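Local coordinates for protein 3-oxo-tetronate kinase (Haemophilus influenzae, PDB 1YZY) that catalyses the ATP-dependent phosphorylation of 3-oxo-tetronate to 3-oxo-tetronate 4-phosphate, a kinase step in carbohydrate metabolism, at residues A[53-67]-A[90-104]. Numbering follows the deposited sequence.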
loop_
_atom_site.group_PDB
_atom_site.type_symbol
_atom_site.label_atom_id
_atom_site.label_comp_id
_atom_site.label_asym_id
_atom_site.label_seq_id
_atom_site.Cartn_x
_atom_site.Cartn_y
_atom_site.Cartn_z
ATOM N N ASN A 53 14.470 9.486 4.175
ATOM C CA ASN A 53 14.924 10.661 3.436
ATOM C C ASN A 53 15.351 11.707 4.479
ATOM O O ASN A 53 15.249 11.460 5.678
ATOM C CB ASN A 53 13.783 11.198 2.555
ATOM C CG ASN A 53 12.595 11.677 3.366
ATOM O OD1 ASN A 53 12.346 11.192 4.465
ATOM N ND2 ASN A 53 11.862 12.643 2.828
ATOM N N PRO A 54 15.922 12.848 4.041
ATOM C CA PRO A 54 16.332 13.858 5.029
ATOM C C PRO A 54 15.178 14.199 5.974
ATOM O O PRO A 54 14.068 14.497 5.536
ATOM C CB PRO A 54 16.717 15.044 4.151
ATOM C CG PRO A 54 17.307 14.362 2.950
ATOM C CD PRO A 54 16.320 13.255 2.680
ATOM N N VAL A 55 15.474 14.219 7.267
ATOM C CA VAL A 55 14.455 14.478 8.278
ATOM C C VAL A 55 13.589 15.733 8.123
ATOM O O VAL A 55 12.421 15.720 8.517
ATOM C CB VAL A 55 15.053 14.393 9.709
ATOM C CG1 VAL A 55 16.153 15.433 9.895
ATOM C CG2 VAL A 55 13.949 14.526 10.760
ATOM N N ASN A 56 14.140 16.819 7.581
ATOM C CA ASN A 56 13.329 18.029 7.420
ATOM C C ASN A 56 12.379 17.959 6.239
ATOM O O ASN A 56 11.405 18.708 6.169
ATOM C CB ASN A 56 14.182 19.291 7.388
ATOM C CG ASN A 56 14.288 19.940 8.758
ATOM O OD1 ASN A 56 13.402 20.698 9.175
ATOM N ND2 ASN A 56 15.349 19.609 9.488
ATOM N N GLU A 57 12.688 17.075 5.297
ATOM C CA GLU A 57 11.829 16.852 4.145
ATOM C C GLU A 57 10.632 16.031 4.634
ATOM O O GLU A 57 9.477 16.399 4.406
ATOM C CB GLU A 57 12.579 16.085 3.058
ATOM C CG GLU A 57 13.418 16.960 2.149
ATOM C CD GLU A 57 14.234 16.156 1.159
ATOM O OE1 GLU A 57 13.708 15.143 0.627
ATOM O OE2 GLU A 57 15.407 16.539 0.930
ATOM N N ALA A 58 10.924 14.931 5.327
ATOM C CA ALA A 58 9.893 14.055 5.889
ATOM C C ALA A 58 8.915 14.867 6.737
ATOM O O ALA A 58 7.707 14.696 6.638
ATOM C CB ALA A 58 10.534 12.971 6.726
ATOM N N ILE A 59 9.443 15.767 7.560
ATOM C CA ILE A 59 8.603 16.608 8.400
ATOM C C ILE A 59 7.726 17.539 7.565
ATOM O O ILE A 59 6.529 17.678 7.838
ATOM C CB ILE A 59 9.455 17.437 9.398
ATOM C CG1 ILE A 59 10.145 16.499 10.388
ATOM C CG2 ILE A 59 8.590 18.451 10.154
ATOM C CD1 ILE A 59 11.056 17.199 11.374
ATOM N N GLU A 60 8.318 18.204 6.574
ATOM C CA GLU A 60 7.559 19.127 5.733
ATOM C C GLU A 60 6.486 18.419 4.918
ATOM O O GLU A 60 5.366 18.899 4.811
ATOM C CB GLU A 60 8.490 19.912 4.809
ATOM C CG GLU A 60 7.787 21.009 3.996
ATOM C CD GLU A 60 7.077 22.051 4.866
ATOM O OE1 GLU A 60 7.492 22.266 6.030
ATOM O OE2 GLU A 60 6.099 22.665 4.377
ATOM N N GLN A 61 6.846 17.285 4.332
ATOM C CA GLN A 61 5.922 16.494 3.528
ATOM C C GLN A 61 4.752 15.981 4.355
ATOM O O GLN A 61 3.596 16.024 3.915
ATOM C CB GLN A 61 6.676 15.331 2.891
ATOM C CG GLN A 61 7.797 15.800 1.963
ATOM C CD GLN A 61 8.776 14.701 1.575
ATOM O OE1 GLN A 61 8.643 13.545 1.983
ATOM N NE2 GLN A 61 9.768 15.066 0.772
ATOM N N SER A 62 5.066 15.480 5.547
ATOM C CA SER A 62 4.067 14.951 6.470
ATOM C C SER A 62 3.085 16.033 6.886
ATOM O O SER A 62 1.882 15.778 7.026
ATOM C CB SER A 62 4.749 14.350 7.703
ATOM O OG SER A 62 5.478 13.172 7.372
ATOM N N LEU A 63 3.603 17.238 7.100
ATOM C CA LEU A 63 2.777 18.372 7.480
ATOM C C LEU A 63 1.898 18.832 6.319
ATOM O O LEU A 63 0.829 19.412 6.525
ATOM C CB LEU A 63 3.662 19.516 7.963
ATOM C CG LEU A 63 4.290 19.289 9.340
ATOM C CD1 LEU A 63 5.425 20.264 9.584
ATOM C CD2 LEU A 63 3.216 19.416 10.408
ATOM N N ARG A 64 2.383 18.615 5.099
ATOM C CA ARG A 64 1.646 18.980 3.895
ATOM C C ARG A 64 0.531 17.976 3.673
ATOM O O ARG A 64 -0.565 18.351 3.248
ATOM C CB ARG A 64 2.578 19.017 2.679
ATOM C CG ARG A 64 3.339 20.327 2.518
ATOM C CD ARG A 64 4.439 20.212 1.473
ATOM N NE ARG A 64 3.947 19.671 0.207
ATOM C CZ ARG A 64 4.588 18.762 -0.527
ATOM N NH1 ARG A 64 5.762 18.275 -0.133
ATOM N NH2 ARG A 64 4.051 18.330 -1.664
ATOM N N ALA A 65 0.825 16.701 3.933
ATOM C CA ALA A 65 -0.161 15.631 3.780
ATOM C C ALA A 65 -1.304 15.876 4.753
ATOM O O ALA A 65 -2.477 15.728 4.404
ATOM C CB ALA A 65 0.474 14.276 4.039
ATOM N N TYR A 66 -0.940 16.266 5.972
ATOM C CA TYR A 66 -1.897 16.558 7.033
ATOM C C TYR A 66 -2.791 17.734 6.677
ATOM O O TYR A 66 -3.995 17.710 6.937
ATOM C CB TYR A 66 -1.153 16.862 8.343
ATOM C CG TYR A 66 -1.966 17.680 9.327
ATOM C CD1 TYR A 66 -2.957 17.086 10.109
ATOM C CD2 TYR A 66 -1.799 19.064 9.418
ATOM C CE1 TYR A 66 -3.769 17.855 10.948
ATOM C CE2 TYR A 66 -2.608 19.839 10.250
ATOM C CZ TYR A 66 -3.589 19.225 11.012
ATOM O OH TYR A 66 -4.392 19.988 11.830
ATOM N N GLN A 67 -2.183 18.797 6.163
ATOM C CA GLN A 67 -2.928 20.002 5.810
ATOM C C GLN A 67 -3.956 19.692 4.737
ATOM O O GLN A 67 -5.084 20.189 4.786
ATOM C CB GLN A 67 -1.972 21.109 5.361
ATOM C CG GLN A 67 -2.636 22.457 5.173
ATOM C CD GLN A 67 -3.275 22.986 6.439
ATOM O OE1 GLN A 67 -4.337 23.608 6.397
ATOM N NE2 GLN A 67 -2.618 22.766 7.573
ATOM N N LYS A 90 17.934 9.303 14.094
ATOM C CA LYS A 90 17.379 10.468 13.411
ATOM C C LYS A 90 16.167 9.968 12.668
ATOM O O LYS A 90 15.516 10.791 12.034
ATOM C CB LYS A 90 18.332 10.902 12.299
ATOM C CG LYS A 90 19.572 11.620 12.840
ATOM C CD LYS A 90 20.797 11.483 11.941
ATOM C CE LYS A 90 21.455 10.117 12.099
ATOM N NZ LYS A 90 22.807 10.068 11.475
ATOM N N GLY A 91 15.867 8.670 12.754
ATOM C CA GLY A 91 14.731 8.020 12.113
ATOM C C GLY A 91 13.509 8.843 12.382
ATOM O O GLY A 91 13.069 9.016 13.514
ATOM N N ASN A 92 12.994 9.310 11.261
ATOM C CA ASN A 92 11.862 10.226 11.105
ATOM C C ASN A 92 10.586 9.886 11.857
ATOM O O ASN A 92 9.652 10.688 11.871
ATOM C CB ASN A 92 11.520 10.351 9.622
ATOM C CG ASN A 92 12.828 10.614 8.871
ATOM O OD1 ASN A 92 13.770 11.187 9.422
ATOM N ND2 ASN A 92 12.889 10.181 7.618
ATOM N N ILE A 93 10.496 8.688 12.430
ATOM C CA ILE A 93 9.263 8.313 13.139
ATOM C C ILE A 93 9.003 9.312 14.272
ATOM O O ILE A 93 7.924 9.900 14.359
ATOM C CB ILE A 93 9.324 6.865 13.689
ATOM C CG1 ILE A 93 9.309 5.871 12.529
ATOM C CG2 ILE A 93 8.147 6.582 14.632
ATOM C CD1 ILE A 93 9.575 4.448 12.961
ATOM N N GLY A 94 10.020 9.532 15.104
ATOM C CA GLY A 94 9.907 10.465 16.217
ATOM C C GLY A 94 9.717 11.908 15.794
ATOM O O GLY A 94 8.830 12.598 16.305
ATOM N N PRO A 95 10.598 12.426 14.926
ATOM C CA PRO A 95 10.483 13.811 14.455
ATOM C C PRO A 95 9.108 14.111 13.843
ATOM O O PRO A 95 8.515 15.158 14.113
ATOM C CB PRO A 95 11.580 13.886 13.406
ATOM C CG PRO A 95 12.653 12.989 14.003
ATOM C CD PRO A 95 11.849 11.807 14.446
ATOM N N VAL A 96 8.626 13.202 12.993
ATOM C CA VAL A 96 7.331 13.367 12.338
ATOM C C VAL A 96 6.189 13.338 13.338
ATOM O O VAL A 96 5.247 14.119 13.219
ATOM C CB VAL A 96 7.102 12.300 11.235
ATOM C CG1 VAL A 96 5.722 12.441 10.640
ATOM C CG2 VAL A 96 8.133 12.460 10.134
ATOM N N THR A 97 6.258 12.427 14.305
ATOM C CA THR A 97 5.216 12.327 15.325
ATOM C C THR A 97 5.153 13.642 16.098
ATOM O O THR A 97 4.072 14.193 16.340
ATOM C CB THR A 97 5.489 11.143 16.312
ATOM O OG1 THR A 97 5.468 9.905 15.596
ATOM C CG2 THR A 97 4.432 11.077 17.404
ATOM N N ASP A 98 6.322 14.160 16.459
ATOM C CA ASP A 98 6.401 15.413 17.200
ATOM C C ASP A 98 5.869 16.594 16.409
ATOM O O ASP A 98 5.181 17.452 16.960
ATOM C CB ASP A 98 7.833 15.674 17.631
ATOM C CG ASP A 98 8.197 14.813 18.819
ATOM O OD1 ASP A 98 7.301 14.552 19.651
ATOM O OD2 ASP A 98 9.370 14.397 18.919
ATOM N N ALA A 99 6.230 16.659 15.132
ATOM C CA ALA A 99 5.771 17.739 14.266
ATOM C C ALA A 99 4.252 17.684 14.156
ATOM O O ALA A 99 3.583 18.713 14.220
ATOM C CB ALA A 99 6.412 17.608 12.896
ATOM N N LEU A 100 3.718 16.473 14.002
ATOM C CA LEU A 100 2.280 16.266 13.896
ATOM C C LEU A 100 1.575 16.645 15.185
ATOM O O LEU A 100 0.513 17.277 15.160
ATOM C CB LEU A 100 1.971 14.811 13.533
ATOM C CG LEU A 100 2.453 14.343 12.153
ATOM C CD1 LEU A 100 2.083 12.878 11.909
ATOM C CD2 LEU A 100 1.855 15.232 11.080
ATOM N N LEU A 101 2.151 16.229 16.313
ATOM C CA LEU A 101 1.588 16.545 17.623
ATOM C C LEU A 101 1.548 18.048 17.824
ATOM O O LEU A 101 0.550 18.594 18.291
ATOM C CB LEU A 101 2.409 15.889 18.739
ATOM C CG LEU A 101 2.111 14.415 19.028
ATOM C CD1 LEU A 101 3.147 13.859 19.980
ATOM C CD2 LEU A 101 0.703 14.264 19.602
ATOM N N ASP A 102 2.642 18.709 17.464
ATOM C CA ASP A 102 2.731 20.158 17.585
ATOM C C ASP A 102 1.663 20.867 16.760
ATOM O O ASP A 102 0.948 21.739 17.263
ATOM C CB ASP A 102 4.109 20.639 17.140
ATOM C CG ASP A 102 5.193 20.285 18.131
ATOM O OD1 ASP A 102 4.884 20.149 19.336
ATOM O OD2 ASP A 102 6.357 20.153 17.703
ATOM N N GLU A 103 1.600 20.525 15.480
ATOM C CA GLU A 103 0.629 21.127 14.580
ATOM C C GLU A 103 -0.792 20.953 15.091
ATOM O O GLU A 103 -1.623 21.861 14.973
ATOM C CB GLU A 103 0.775 20.523 13.179
ATOM C CG GLU A 103 -0.309 20.914 12.184
ATOM C CD GLU A 103 -0.410 22.409 11.923
ATOM O OE1 GLU A 103 0.633 23.097 11.924
ATOM O OE2 GLU A 103 -1.547 22.895 11.707
ATOM N N LEU A 104 -1.054 19.791 15.678
ATOM C CA LEU A 104 -2.376 19.466 16.204
ATOM C C LEU A 104 -2.742 20.039 17.576
ATOM O O LEU A 104 -3.916 20.006 17.960
ATOM C CB LEU A 104 -2.568 17.945 16.215
ATOM C CG LEU A 104 -2.918 17.293 14.876
ATOM C CD1 LEU A 104 -2.694 15.800 14.942
ATOM C CD2 LEU A 104 -4.363 17.606 14.513
#
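Two neighbouring helices of the sugar-binding N-terminal domain, helix 55-71 and helix 93-104, run side by side in the same general sense, with Ile59 packed against Ala99 and Pro95 near the middle. Over 55-67 and 93-104 the axes approach to 9.1 Å at a crossing angle of -39°. The branches of Ile59 divide the work: CG2, trans to the backbone N, meets Ala99 CB at 3.6 Å, while Ile59 CD1 reaches back to Pro95 CB at 3.9 Å. One turn earlier, Val55 CG2 lies across the same proline, 3.6 Å from Pro95 CB. At the N-terminal ends the amide of Asn92 spans the gap; Asn92 ND2 gives a weak hydrogen bond to Asn53 O (3.3 Å), and Ala58 CB rests beside the amide. On the inner side, Val96 CG1 sits 3.4 Å from Ser62 OG. Placed beside its own backbone N (chi1 -68°), Ser62 OG turns back to donate to Ala58 O at 2.8 Å, so a carbonyl already taken by Ser62 N is gripped from both faces. Farther along, Leu63 CD2 touches Glu103 CB, and the Tyr66 ring meets Leu104 obliquely, Tyr66 CE1 lying 3.6 Å from Leu104 CD2. Phe79 of strand 77-80 touches Val96 and Leu100, and Phe77 stacks edge-to-face with Tyr66. Helices crossing at a moderate angle against a parallel beta-sheet are typical of layered alpha/beta domains.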